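Chlamydomonas reinhardtii THB1 (Chlamydomonas reinhardtii, PDB 6CII) is a group I truncated hemoglobin that binds heme b and probably oxygen, with cyanide bound to the heme iron in this structure. Local coordinates at residues 26-31 with 44-49; 34-39 with 90-95. All coordinates share one frame; numbering follows the deposited sequence.

Interaction 1 of 2, residues 26-31 with 44-49; sequences VFYERI and VDMKKQ. With HEM (protoporphyrin IX containing Fe), chain B; CYN (cyanide ion), chain C.
Tyr28 CG stands beside its backbone N (chi1 -81°) and Gln49 CG lies anti to its own (chi1 179°); with a bend at chi2 in Gln49, these torsions bring amide and phenol together on the distal side of the heme. Gln49 NE2 donates to Tyr28 OH at 3.1 Å, almost straight (171° at the hydrogen). The hydroxyl lies in the amide plane, and that plane is perpendicular to the ring. Tyr28 OH in turn donates to the cyanide N, 2.6 Å away at the ring's edge, and Gln53 supplies a further hydrogen bond to the same oxygen. This is the distal pocket of the 2-on-2 globin fold, where helix 16-33 presents the tyrosine and helix 46-60 the glutamines to the iron-bound ligand. Gln49 NE2 also lies 3.4 Å from heme C1A, which places the amide between phenol and porphyrin. Toward the CB end of the ring, Met46, bent at chi2 and chi3, brings its methyl CE obliquely to 3.4 Å from Tyr28 CD1, while Phe27 CD2 lies over the centre of one ring face. A phenylalanine in place of Tyr28 would probably leave the cyanide nitrogen without its short hydrogen bond and the amides of Gln49 and Gln53 without the hydroxyl they share. At the start of helix 46-60, Asp45 is the N-cap: its OD1 accepts from Lys48 N at 3.1 Å and, weakly, from Lys47 N.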
ATOM      1  N   VAL A  26       1.050 -10.075  -3.657  1.00  9.52           N
ATOM      2  CA  VAL A  26       0.438 -10.906  -2.609  1.00  9.41           C
ATOM      3  C   VAL A  26      -0.671 -10.136  -1.906  1.00  7.67           C
ATOM      4  O   VAL A  26      -1.757 -10.656  -1.646  1.00  9.41           O
ATOM      5  CB  VAL A  26       1.500 -11.368  -1.587  1.00  7.53           C
ATOM      6  CG1 VAL A  26       0.798 -12.043  -0.369  1.00  9.91           C
ATOM      7  CG2 VAL A  26       2.502 -12.313  -2.234  1.00  9.27           C
ATOM      8  N   PHE A  27      -0.372  -8.886  -1.558  1.00  6.87           N
ATOM      9  CA  PHE A  27      -1.316  -7.966  -0.936  1.00  9.09           C
ATOM     10  C   PHE A  27      -2.643  -7.929  -1.684  1.00  7.43           C
ATOM     11  O   PHE A  27      -3.706  -8.127  -1.086  1.00  9.09           O
ATOM     12  CB  PHE A  27      -0.590  -6.618  -0.897  1.00  9.54           C
ATOM     13  CG  PHE A  27      -1.399  -5.429  -0.516  1.00 10.57           C
ATOM     14  CD1 PHE A  27      -1.743  -5.182   0.809  1.00 13.13           C
ATOM     15  CD2 PHE A  27      -1.658  -4.461  -1.472  1.00 10.01           C
ATOM     16  CE1 PHE A  27      -2.383  -4.023   1.172  1.00 10.16           C
ATOM     17  CE2 PHE A  27      -2.326  -3.292  -1.138  1.00 13.63           C
ATOM     18  CZ  PHE A  27      -2.688  -3.056   0.199  1.00 14.74           C
ATOM     19  N   TYR A  28      -2.600  -7.799  -3.022  1.00  8.63           N
ATOM     20  CA  TYR A  28      -3.859  -7.744  -3.742  1.00  8.06           C
ATOM     21  C   TYR A  28      -4.494  -9.119  -3.935  1.00  9.24           C
ATOM     22  O   TYR A  28      -5.705  -9.188  -4.129  1.00  9.50           O
ATOM     23  CB  TYR A  28      -3.687  -7.041  -5.098  1.00  5.87           C
ATOM     24  CG  TYR A  28      -3.710  -5.530  -4.897  1.00  7.72           C
ATOM     25  CD1 TYR A  28      -4.801  -4.912  -4.282  1.00 11.14           C
ATOM     26  CD2 TYR A  28      -2.651  -4.756  -5.279  1.00  8.44           C
ATOM     27  CE1 TYR A  28      -4.818  -3.550  -4.061  1.00  9.84           C
ATOM     28  CE2 TYR A  28      -2.666  -3.384  -5.081  1.00 10.80           C
ATOM     29  CZ  TYR A  28      -3.745  -2.803  -4.474  1.00 12.13           C
ATOM     30  OH  TYR A  28      -3.695  -1.469  -4.268  1.00 10.30           O
ATOM     31  N   GLU A  29      -3.720 -10.217  -3.938  1.00  8.85           N
ATOM     32  CA  GLU A  29      -4.377 -11.527  -3.923  1.00  9.06           C
ATOM     33  C   GLU A  29      -5.168 -11.734  -2.635  1.00 10.93           C
ATOM     34  O   GLU A  29      -6.280 -12.284  -2.672  1.00  9.61           O
ATOM     35  CB  GLU A  29      -3.362 -12.662  -4.134  1.00  9.83           C
ATOM     36  CG  GLU A  29      -2.744 -12.656  -5.559  1.00 11.23           C
ATOM     37  CD  GLU A  29      -3.755 -12.829  -6.726  1.00 15.52           C
ATOM     38  OE1 GLU A  29      -4.933 -13.118  -6.499  1.00 17.62           O
ATOM     39  OE2 GLU A  29      -3.359 -12.650  -7.893  1.00 24.38           O
ATOM     40  N   ARG A  30      -4.629 -11.283  -1.491  1.00  7.57           N
ATOM     41  CA  ARG A  30      -5.377 -11.349  -0.233  1.00  7.57           C
ATOM     42  C   ARG A  30      -6.577 -10.412  -0.262  1.00  8.39           C
ATOM     43  O   ARG A  30      -7.642 -10.740   0.258  1.00 11.20           O
ATOM     44  CB  ARG A  30      -4.477 -10.976   0.954  1.00 10.04           C
ATOM     45  CG  ARG A  30      -3.266 -11.860   1.130  1.00 10.35           C
ATOM     46  CD  ARG A  30      -2.345 -11.306   2.219  1.00 11.95           C
ATOM     47  NE  ARG A  30      -3.019 -11.185   3.516  1.00 12.20           N
ATOM     48  CZ  ARG A  30      -2.785 -11.942   4.582  1.00 16.71           C
ATOM     49  NH1 ARG A  30      -1.878 -12.911   4.546  1.00 13.82           N
ATOM     50  NH2 ARG A  30      -3.464 -11.718   5.704  1.00 11.78           N
ATOM     51  N   ILE A  31      -6.412  -9.212  -0.822  1.00  8.51           N
ATOM     52  CA  ILE A  31      -7.515  -8.257  -0.747  1.00  5.65           C
ATOM     53  C   ILE A  31      -8.701  -8.740  -1.574  1.00  9.04           C
ATOM     54  O   ILE A  31      -9.863  -8.637  -1.148  1.00 10.00           O
ATOM     55  CB  ILE A  31      -7.024  -6.864  -1.173  1.00 11.48           C
ATOM     56  CG1 ILE A  31      -6.254  -6.250   0.004  1.00 14.39           C
ATOM     57  CG2 ILE A  31      -8.194  -5.994  -1.594  1.00 11.76           C
ATOM     58  CD1 ILE A  31      -5.453  -4.974  -0.312  1.00 15.94           C
ATOM     59  N   VAL A  44     -12.221  -2.912 -10.709  1.00  8.57           N
ATOM     60  CA  VAL A  44     -10.963  -2.182 -10.900  1.00  9.10           C
ATOM     61  C   VAL A  44     -10.022  -3.017 -11.767  1.00  8.59           C
ATOM     62  O   VAL A  44      -9.920  -4.225 -11.598  1.00 10.33           O
ATOM     63  CB  VAL A  44     -10.329  -1.857  -9.534  1.00  9.63           C
ATOM     64  CG1 VAL A  44      -8.927  -1.300  -9.678  1.00 13.18           C
ATOM     65  CG2 VAL A  44     -11.192  -0.853  -8.783  1.00 11.89           C
ATOM     66  N   ASP A  45      -9.323  -2.360 -12.695  1.00  8.81           N
ATOM     67  CA  ASP A  45      -8.285  -3.049 -13.458  1.00  9.84           C
ATOM     68  C   ASP A  45      -7.132  -3.339 -12.504  1.00  9.75           C
ATOM     69  O   ASP A  45      -6.379  -2.436 -12.125  1.00 11.04           O
ATOM     70  CB  ASP A  45      -7.836  -2.191 -14.633  1.00 10.58           C
ATOM     71  CG  ASP A  45      -6.844  -2.905 -15.530  1.00 13.66           C
ATOM     72  OD1 ASP A  45      -6.001  -3.651 -14.995  1.00 15.00           O
ATOM     73  OD2 ASP A  45      -6.917  -2.714 -16.769  1.00 19.21           O
ATOM     74  N   MET A  46      -7.019  -4.584 -12.065  1.00 10.23           N
ATOM     75  CA  MET A  46      -6.063  -4.873 -11.008  1.00  8.42           C
ATOM     76  C   MET A  46      -4.631  -4.924 -11.521  1.00 10.45           C
ATOM     77  O   MET A  46      -3.705  -4.834 -10.707  1.00 11.85           O
ATOM     78  CB  MET A  46      -6.430  -6.187 -10.316  1.00 10.76           C
ATOM     79  CG  MET A  46      -7.747  -6.130  -9.519  1.00 12.83           C
ATOM     80  SD  MET A  46      -7.802  -4.796  -8.335  1.00 14.24           S
ATOM     81  CE  MET A  46      -6.565  -5.364  -7.172  1.00 13.24           C
ATOM     82  N   LYS A  47      -4.425  -5.066 -12.834  1.00 10.40           N
ATOM     83  CA  LYS A  47      -3.070  -4.951 -13.370  1.00  9.43           C
ATOM     84  C   LYS A  47      -2.585  -3.516 -13.239  1.00 11.43           C
ATOM     85  O   LYS A  47      -1.479  -3.264 -12.751  1.00 14.82           O
ATOM     86  CB  LYS A  47      -3.049  -5.414 -14.828  1.00 15.38           C
ATOM     87  CG  LYS A  47      -1.696  -5.342 -15.505  1.00 27.17           C
ATOM     88  CD  LYS A  47      -1.799  -6.025 -16.861  1.00 28.61           C
ATOM     89  CE  LYS A  47      -0.487  -6.052 -17.612  1.00 41.77           C
ATOM     90  NZ  LYS A  47      -0.626  -6.866 -18.866  1.00 47.60           N
ATOM     91  N   LYS A  48      -3.425  -2.566 -13.626  1.00 10.85           N
ATOM     92  CA  LYS A  48      -3.059  -1.166 -13.500  1.00 11.90           C
ATOM     93  C   LYS A  48      -2.960  -0.762 -12.035  1.00 11.91           C
ATOM     94  O   LYS A  48      -2.076   0.018 -11.661  1.00 12.21           O
ATOM     95  CB  LYS A  48      -4.072  -0.300 -14.243  1.00 12.63           C
ATOM     96  CG  LYS A  48      -4.163  -0.576 -15.760  1.00 11.12           C
ATOM     97  CD  LYS A  48      -5.186   0.385 -16.406  1.00 13.45           C
ATOM     98  CE  LYS A  48      -5.300   0.159 -17.889  1.00 18.54           C
ATOM     99  NZ  LYS A  48      -6.170   1.204 -18.485  1.00 16.72           N
ATOM    100  N   GLN A  49      -3.850  -1.292 -11.193  1.00 10.04           N
ATOM    101  CA  GLN A  49      -3.839  -0.919  -9.780  1.00 10.04           C
ATOM    102  C   GLN A  49      -2.575  -1.413  -9.089  1.00 10.98           C
ATOM    103  O   GLN A  49      -2.006  -0.707  -8.255  1.00 11.22           O
ATOM    104  CB  GLN A  49      -5.077  -1.462  -9.077  1.00  9.05           C
ATOM    105  CG  GLN A  49      -5.098  -1.118  -7.575  1.00 11.24           C
ATOM    106  CD  GLN A  49      -5.125   0.387  -7.316  1.00 12.74           C
ATOM    107  OE1 GLN A  49      -5.596   1.185  -8.155  1.00 13.63           O
ATOM    108  NE2 GLN A  49      -4.615   0.793  -6.161  1.00 14.00           N
TER
HETATM  109  CHA HEM B 201      -6.578   3.599  -5.383  1.00 10.16           C
HETATM  110  CHB HEM B 201      -3.007   3.704  -2.040  1.00 10.21           C
HETATM  111  CHC HEM B 201      -6.262   2.316   1.398  1.00  9.43           C
HETATM  112  CHD HEM B 201      -9.505   1.301  -2.195  1.00 12.52           C
HETATM  113  C1A HEM B 201      -5.374   3.762  -4.740  1.00 11.67           C
HETATM  114  C2A HEM B 201      -4.160   4.196  -5.389  1.00 11.09           C
HETATM  115  C3A HEM B 201      -3.189   4.212  -4.478  1.00 10.73           C
HETATM  116  C4A HEM B 201      -3.715   3.785  -3.216  1.00 11.00           C
HETATM  117  CMA HEM B 201      -1.704   4.597  -4.657  1.00 13.11           C
HETATM  118  CAA HEM B 201      -4.092   4.576  -6.887  1.00 14.43           C
HETATM  119  CBA HEM B 201      -4.504   6.052  -7.001  1.00 18.94           C
HETATM  120  CGA HEM B 201      -4.260   6.542  -8.399  1.00 19.92           C
HETATM  121  O1A HEM B 201      -3.127   7.012  -8.658  1.00 22.88           O
HETATM  122  O2A HEM B 201      -5.185   6.439  -9.243  1.00 27.28           O
HETATM  123  C1B HEM B 201      -3.604   3.312  -0.852  1.00  9.90           C
HETATM  124  C2B HEM B 201      -2.892   3.144   0.382  1.00 15.01           C
HETATM  125  C3B HEM B 201      -3.749   2.762   1.331  1.00 12.14           C
HETATM  126  C4B HEM B 201      -5.075   2.664   0.744  1.00 10.16           C
HETATM  127  CMB HEM B 201      -1.377   3.385   0.545  1.00 15.07           C
HETATM  128  CAB HEM B 201      -3.319   2.499   2.785  1.00 15.53           C
HETATM  129  CBB HEM B 201      -3.991   1.687   3.594  1.00 20.24           C
HETATM  130  C1C HEM B 201      -7.392   1.930   0.695  1.00 10.84           C
HETATM  131  C2C HEM B 201      -8.617   1.413   1.276  1.00 11.55           C
HETATM  132  C3C HEM B 201      -9.492   1.154   0.284  1.00 11.88           C
HETATM  133  C4C HEM B 201      -8.860   1.458  -0.978  1.00  9.25           C
HETATM  134  CMC HEM B 201      -8.816   1.267   2.805  1.00 12.57           C
HETATM  135  CAC HEM B 201     -10.934   0.577   0.353  1.00 11.55           C
HETATM  136  CBC HEM B 201     -11.148  -0.470   1.135  1.00 19.33           C
HETATM  137  C1D HEM B 201      -8.919   1.813  -3.349  1.00  8.92           C
HETATM  138  C2D HEM B 201      -9.529   1.692  -4.640  1.00 11.08           C
HETATM  139  C3D HEM B 201      -8.746   2.322  -5.544  1.00 10.88           C
HETATM  140  C4D HEM B 201      -7.617   2.873  -4.846  1.00  9.01           C
HETATM  141  CMD HEM B 201     -10.852   0.938  -4.908  1.00 14.78           C
HETATM  142  CAD HEM B 201      -9.023   2.428  -7.055  1.00 12.14           C
HETATM  143  CBD HEM B 201     -10.087   3.498  -7.299  1.00 18.74           C
HETATM  144  CGD HEM B 201     -10.383   3.583  -8.782  1.00 27.45           C
HETATM  145  O1D HEM B 201     -11.582   3.542  -9.155  1.00 33.45           O
HETATM  146  O2D HEM B 201      -9.420   3.698  -9.584  1.00 24.25           O
HETATM  147  NA  HEM B 201      -5.051   3.532  -3.412  1.00  9.51           N
HETATM  148  NB  HEM B 201      -4.946   2.996  -0.600  1.00 13.54           N
HETATM  149  NC  HEM B 201      -7.590   1.979  -0.693  1.00  9.03           N
HETATM  150  ND  HEM B 201      -7.737   2.541  -3.506  1.00  8.71           N
HETATM  151 FE   HEM B 201      -6.322   2.776  -2.083  1.00 11.65          FE
HETATM  152  C   CYN C 202      -5.707   0.852  -2.273  1.00  9.72           C
HETATM  153  N   CYN C 202      -5.268  -0.131  -2.651  1.00 15.40           N

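Interaction 2 of 2, residues 34-39 with 90-95; sequences DPQLAP and FDLVAA. With HEM (protoporphyrin IX containing Fe), chain B.
The turn that follows helix 16-33 packs against helix 87-103 beside the heme vinyl groups, closing one border of the heme pocket in this truncated globin fold. Across it Leu37 is set against Leu92 and Val93, and no hydrogen bond joins the two segments. Leu37 projects one branch to the protein and the other to the cofactor. Its CD1 lies 3.9 Å from Val93 CG2 and somewhat farther from Leu92 CB, whereas its CD2 reaches the vinyl carbon CBC of the heme at 3.7 Å. Val93 divides its branches in a similar way: CG1, anti to the backbone N (chi1 166°), meets the other vinyl at CBB, and CG2 sits between Leu37 CD1 and the heme methyl CMC. Three residues earlier in the helix, Phe90 spreads a ring face over that same vinyl, with CE2 3.3 Å from CBB; its ring is also packed by residues of helix 108-126, among them Ile125 and Phe126. The contact opens outward at Gln36, which is exposed. Its chain, extended beyond CG, crosses Leu92 at about a right angle; Leu92 CD1 lies 3.5 Å from Gln36 OE1 and also touches CB and CD, a mixed contact of hydrocarbon and polar group. The turn itself is shaped by Asp34. Its carbonyl O accepts from both Leu37 N and Ala38 N, and its carboxylate has a second partner in His96 of helix 87-103, through OD2. The other carboxylate oxygen, Asp34 OD1, closes an Asx turn by accepting from Gln36 N at 2.8 Å, the donor standing 36° out of the carboxylate plane.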
ATOM      1  N   ASP A  34     -10.768 -11.210   0.238  1.00  8.99           N
ATOM      2  CA  ASP A  34     -11.296 -10.776   1.524  1.00  9.87           C
ATOM      3  C   ASP A  34     -12.701 -10.231   1.295  1.00 10.24           C
ATOM      4  O   ASP A  34     -12.847  -9.174   0.675  1.00 10.81           O
ATOM      5  CB  ASP A  34     -10.392  -9.712   2.120  1.00 11.46           C
ATOM      6  CG  ASP A  34     -10.877  -9.198   3.465  1.00 15.03           C
ATOM      7  OD1 ASP A  34     -12.083  -9.342   3.784  1.00 11.99           O
ATOM      8  OD2 ASP A  34     -10.029  -8.660   4.202  1.00 14.04           O
ATOM      9  N   PRO A  35     -13.751 -10.887   1.785  1.00 11.04           N
ATOM     10  CA  PRO A  35     -15.107 -10.422   1.472  1.00 13.16           C
ATOM     11  C   PRO A  35     -15.392  -9.013   1.934  1.00 11.13           C
ATOM     12  O   PRO A  35     -16.335  -8.404   1.418  1.00 14.41           O
ATOM     13  CB  PRO A  35     -15.999 -11.427   2.214  1.00 14.36           C
ATOM     14  CG  PRO A  35     -15.166 -12.633   2.363  1.00 19.51           C
ATOM     15  CD  PRO A  35     -13.763 -12.155   2.543  1.00 12.41           C
ATOM     16  N   GLN A  36     -14.629  -8.482   2.894  1.00 12.13           N
ATOM     17  CA  GLN A  36     -14.872  -7.131   3.383  1.00 11.74           C
ATOM     18  C   GLN A  36     -14.260  -6.069   2.486  1.00 12.16           C
ATOM     19  O   GLN A  36     -14.671  -4.904   2.553  1.00 14.37           O
ATOM     20  CB  GLN A  36     -14.314  -6.966   4.794  1.00 15.94           C
ATOM     21  CG  GLN A  36     -15.071  -7.744   5.840  1.00 19.43           C
ATOM     22  CD  GLN A  36     -14.498  -7.506   7.214  1.00 29.26           C
ATOM     23  OE1 GLN A  36     -14.751  -6.473   7.836  1.00 40.06           O
ATOM     24  NE2 GLN A  36     -13.682  -8.446   7.681  1.00 33.14           N
ATOM     25  N   LEU A  37     -13.306  -6.446   1.647  1.00 10.20           N
ATOM     26  CA  LEU A  37     -12.594  -5.488   0.819  1.00  8.79           C
ATOM     27  C   LEU A  37     -12.779  -5.713  -0.660  1.00 12.44           C
ATOM     28  O   LEU A  37     -12.715  -4.744  -1.419  1.00 11.58           O
ATOM     29  CB  LEU A  37     -11.086  -5.556   1.122  1.00 10.66           C
ATOM     30  CG  LEU A  37     -10.730  -5.209   2.558  1.00  9.36           C
ATOM     31  CD1 LEU A  37      -9.229  -5.438   2.737  1.00 10.29           C
ATOM     32  CD2 LEU A  37     -11.059  -3.751   2.832  1.00 14.46           C
ATOM     33  N   ALA A  38     -12.942  -6.971  -1.084  1.00 10.53           N
ATOM     34  CA  ALA A  38     -13.082  -7.297  -2.502  1.00 12.25           C
ATOM     35  C   ALA A  38     -14.112  -6.444  -3.231  1.00 11.12           C
ATOM     36  O   ALA A  38     -13.850  -6.075  -4.392  1.00 11.15           O
ATOM     37  CB  ALA A  38     -13.412  -8.794  -2.655  1.00 11.78           C
ATOM     38  N   PRO A  39     -15.271  -6.101  -2.657  1.00 11.14           N
ATOM     39  CA  PRO A  39     -16.254  -5.337  -3.440  1.00 12.20           C
ATOM     40  C   PRO A  39     -15.750  -3.985  -3.910  1.00 11.58           C
ATOM     41  O   PRO A  39     -16.204  -3.512  -4.965  1.00 13.08           O
ATOM     42  CB  PRO A  39     -17.429  -5.193  -2.471  1.00 13.82           C
ATOM     43  CG  PRO A  39     -17.339  -6.463  -1.645  1.00 14.91           C
ATOM     44  CD  PRO A  39     -15.871  -6.641  -1.418  1.00 13.26           C
ATOM     45  N   PHE A  90      -9.309   0.789   6.263  1.00 11.55           N
ATOM     46  CA  PHE A  90      -7.894   1.123   6.302  1.00 12.19           C
ATOM     47  C   PHE A  90      -7.131   0.158   7.197  1.00 11.89           C
ATOM     48  O   PHE A  90      -6.069  -0.342   6.810  1.00 11.23           O
ATOM     49  CB  PHE A  90      -7.709   2.569   6.756  1.00 11.97           C
ATOM     50  CG  PHE A  90      -6.280   3.027   6.735  1.00 10.02           C
ATOM     51  CD1 PHE A  90      -5.430   2.742   7.798  1.00 14.07           C
ATOM     52  CD2 PHE A  90      -5.794   3.751   5.667  1.00 11.71           C
ATOM     53  CE1 PHE A  90      -4.108   3.155   7.779  1.00 11.94           C
ATOM     54  CE2 PHE A  90      -4.480   4.188   5.646  1.00 17.88           C
ATOM     55  CZ  PHE A  90      -3.637   3.892   6.692  1.00 15.70           C
ATOM     56  N   ASP A  91      -7.679  -0.170   8.373  1.00  8.77           N
ATOM     57  CA  ASP A  91      -6.989  -1.103   9.258  1.00 10.98           C
ATOM     58  C   ASP A  91      -6.892  -2.483   8.635  1.00 11.15           C
ATOM     59  O   ASP A  91      -5.855  -3.146   8.753  1.00 12.61           O
ATOM     60  CB  ASP A  91      -7.700  -1.214  10.608  1.00 11.96           C
ATOM     61  CG  ASP A  91      -7.545   0.020  11.462  1.00 16.88           C
ATOM     62  OD1 ASP A  91      -6.589   0.802  11.278  1.00 16.37           O
ATOM     63  OD2 ASP A  91      -8.412   0.209  12.338  1.00 17.09           O
ATOM     64  N   LEU A  92      -7.951  -2.927   7.952  1.00 10.12           N
ATOM     65  CA  LEU A  92      -7.896  -4.231   7.306  1.00 10.72           C
ATOM     66  C   LEU A  92      -6.825  -4.253   6.229  1.00 10.59           C
ATOM     67  O   LEU A  92      -6.121  -5.267   6.052  1.00 11.13           O
ATOM     68  CB  LEU A  92      -9.257  -4.580   6.704  1.00 13.32           C
ATOM     69  CG  LEU A  92     -10.460  -4.791   7.637  1.00 12.73           C
ATOM     70  CD1 LEU A  92     -11.648  -5.168   6.737  1.00 16.20           C
ATOM     71  CD2 LEU A  92     -10.202  -5.885   8.685  1.00 18.12           C
ATOM     72  N   VAL A  93      -6.730  -3.162   5.458  1.00  9.59           N
ATOM     73  CA  VAL A  93      -5.755  -3.094   4.371  1.00 10.84           C
ATOM     74  C   VAL A  93      -4.345  -3.086   4.925  1.00 12.66           C
ATOM     75  O   VAL A  93      -3.464  -3.793   4.431  1.00 11.14           O
ATOM     76  CB  VAL A  93      -6.033  -1.859   3.500  1.00 11.31           C
ATOM     77  CG1 VAL A  93      -4.840  -1.607   2.598  1.00 13.67           C
ATOM     78  CG2 VAL A  93      -7.235  -2.135   2.656  1.00 11.46           C
ATOM     79  N   ALA A  94      -4.124  -2.313   5.986  1.00 10.02           N
ATOM     80  CA  ALA A  94      -2.812  -2.259   6.614  1.00 14.62           C
ATOM     81  C   ALA A  94      -2.404  -3.619   7.148  1.00 14.31           C
ATOM     82  O   ALA A  94      -1.242  -4.027   7.004  1.00 14.03           O
ATOM     83  CB  ALA A  94      -2.827  -1.223   7.741  1.00 17.58           C
ATOM     84  N   ALA A  95      -3.357  -4.351   7.739  1.00 10.04           N
ATOM     85  CA  ALA A  95      -3.051  -5.661   8.293  1.00 12.48           C
ATOM     86  C   ALA A  95      -2.715  -6.665   7.197  1.00 14.75           C
ATOM     87  O   ALA A  95      -1.846  -7.523   7.382  1.00 13.34           O
ATOM     88  CB  ALA A  95      -4.231  -6.154   9.132  1.00 11.90           C
TER
HETATM   89  CHA HEM B 201      -6.578   3.599  -5.383  1.00 10.16           C
HETATM   90  CHB HEM B 201      -3.007   3.704  -2.040  1.00 10.21           C
HETATM   91  CHC HEM B 201      -6.262   2.316   1.398  1.00  9.43           C
HETATM   92  CHD HEM B 201      -9.505   1.301  -2.195  1.00 12.52           C
HETATM   93  C1A HEM B 201      -5.374   3.762  -4.740  1.00 11.67           C
HETATM   94  C2A HEM B 201      -4.160   4.196  -5.389  1.00 11.09           C
HETATM   95  C3A HEM B 201      -3.189   4.212  -4.478  1.00 10.73           C
HETATM   96  C4A HEM B 201      -3.715   3.785  -3.216  1.00 11.00           C
HETATM   97  CMA HEM B 201      -1.704   4.597  -4.657  1.00 13.11           C
HETATM   98  CAA HEM B 201      -4.092   4.576  -6.887  1.00 14.43           C
HETATM   99  CBA HEM B 201      -4.504   6.052  -7.001  1.00 18.94           C
HETATM  100  CGA HEM B 201      -4.260   6.542  -8.399  1.00 19.92           C
HETATM  101  O1A HEM B 201      -3.127   7.012  -8.658  1.00 22.88           O
HETATM  102  O2A HEM B 201      -5.185   6.439  -9.243  1.00 27.28           O
HETATM  103  C1B HEM B 201      -3.604   3.312  -0.852  1.00  9.90           C
HETATM  104  C2B HEM B 201      -2.892   3.144   0.382  1.00 15.01           C
HETATM  105  C3B HEM B 201      -3.749   2.762   1.331  1.00 12.14           C
HETATM  106  C4B HEM B 201      -5.075   2.664   0.744  1.00 10.16           C
HETATM  107  CMB HEM B 201      -1.377   3.385   0.545  1.00 15.07           C
HETATM  108  CAB HEM B 201      -3.319   2.499   2.785  1.00 15.53           C
HETATM  109  CBB HEM B 201      -3.991   1.687   3.594  1.00 20.24           C
HETATM  110  C1C HEM B 201      -7.392   1.930   0.695  1.00 10.84           C
HETATM  111  C2C HEM B 201      -8.617   1.413   1.276  1.00 11.55           C
HETATM  112  C3C HEM B 201      -9.492   1.154   0.284  1.00 11.88           C
HETATM  113  C4C HEM B 201      -8.860   1.458  -0.978  1.00  9.25           C
HETATM  114  CMC HEM B 201      -8.816   1.267   2.805  1.00 12.57           C
HETATM  115  CAC HEM B 201     -10.934   0.577   0.353  1.00 11.55           C
HETATM  116  CBC HEM B 201     -11.148  -0.470   1.135  1.00 19.33           C
HETATM  117  C1D HEM B 201      -8.919   1.813  -3.349  1.00  8.92           C
HETATM  118  C2D HEM B 201      -9.529   1.692  -4.640  1.00 11.08           C
HETATM  119  C3D HEM B 201      -8.746   2.322  -5.544  1.00 10.88           C
HETATM  120  C4D HEM B 201      -7.617   2.873  -4.846  1.00  9.01           C
HETATM  121  CMD HEM B 201     -10.852   0.938  -4.908  1.00 14.78           C
HETATM  122  CAD HEM B 201      -9.023   2.428  -7.055  1.00 12.14           C
HETATM  123  CBD HEM B 201     -10.087   3.498  -7.299  1.00 18.74           C
HETATM  124  CGD HEM B 201     -10.383   3.583  -8.782  1.00 27.45           C
HETATM  125  O1D HEM B 201     -11.582   3.542  -9.155  1.00 33.45           O
HETATM  126  O2D HEM B 201      -9.420   3.698  -9.584  1.00 24.25           O
HETATM  127  NA  HEM B 201      -5.051   3.532  -3.412  1.00  9.51           N
HETATM  128  NB  HEM B 201      -4.946   2.996  -0.600  1.00 13.54           N
HETATM  129  NC  HEM B 201      -7.590   1.979  -0.693  1.00  9.03           N
HETATM  130  ND  HEM B 201      -7.737   2.541  -3.506  1.00  8.71           N
HETATM  131 FE   HEM B 201      -6.322   2.776  -2.083  1.00 11.65          FE

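How the interactions relate
Both contacts border the same heme, but at different places. Interaction 1 is buried on the distal side, where helices 16-33 and 46-60 meet around the bound cyanide; interaction 2 is only partly buried, running from the vinyl groups out to an exposed glutamine. The chemistry follows: hydrogen bonds gathered at one tyrosine hydroxyl, which passes one on to the cyanide, in the first, apolar branches against branches and vinyls in the second. Their segments alternate along the chain, since 34-39 lies between 26-31 and 44-49. They also touch directly, Phe27 CE1 packing 3.4 Å from Val93 O and Ile31 CG2 lying 4.0 Å from Leu37 CB, so helix 16-33, which carries one side of interaction 1, also packs on both segments of interaction 2.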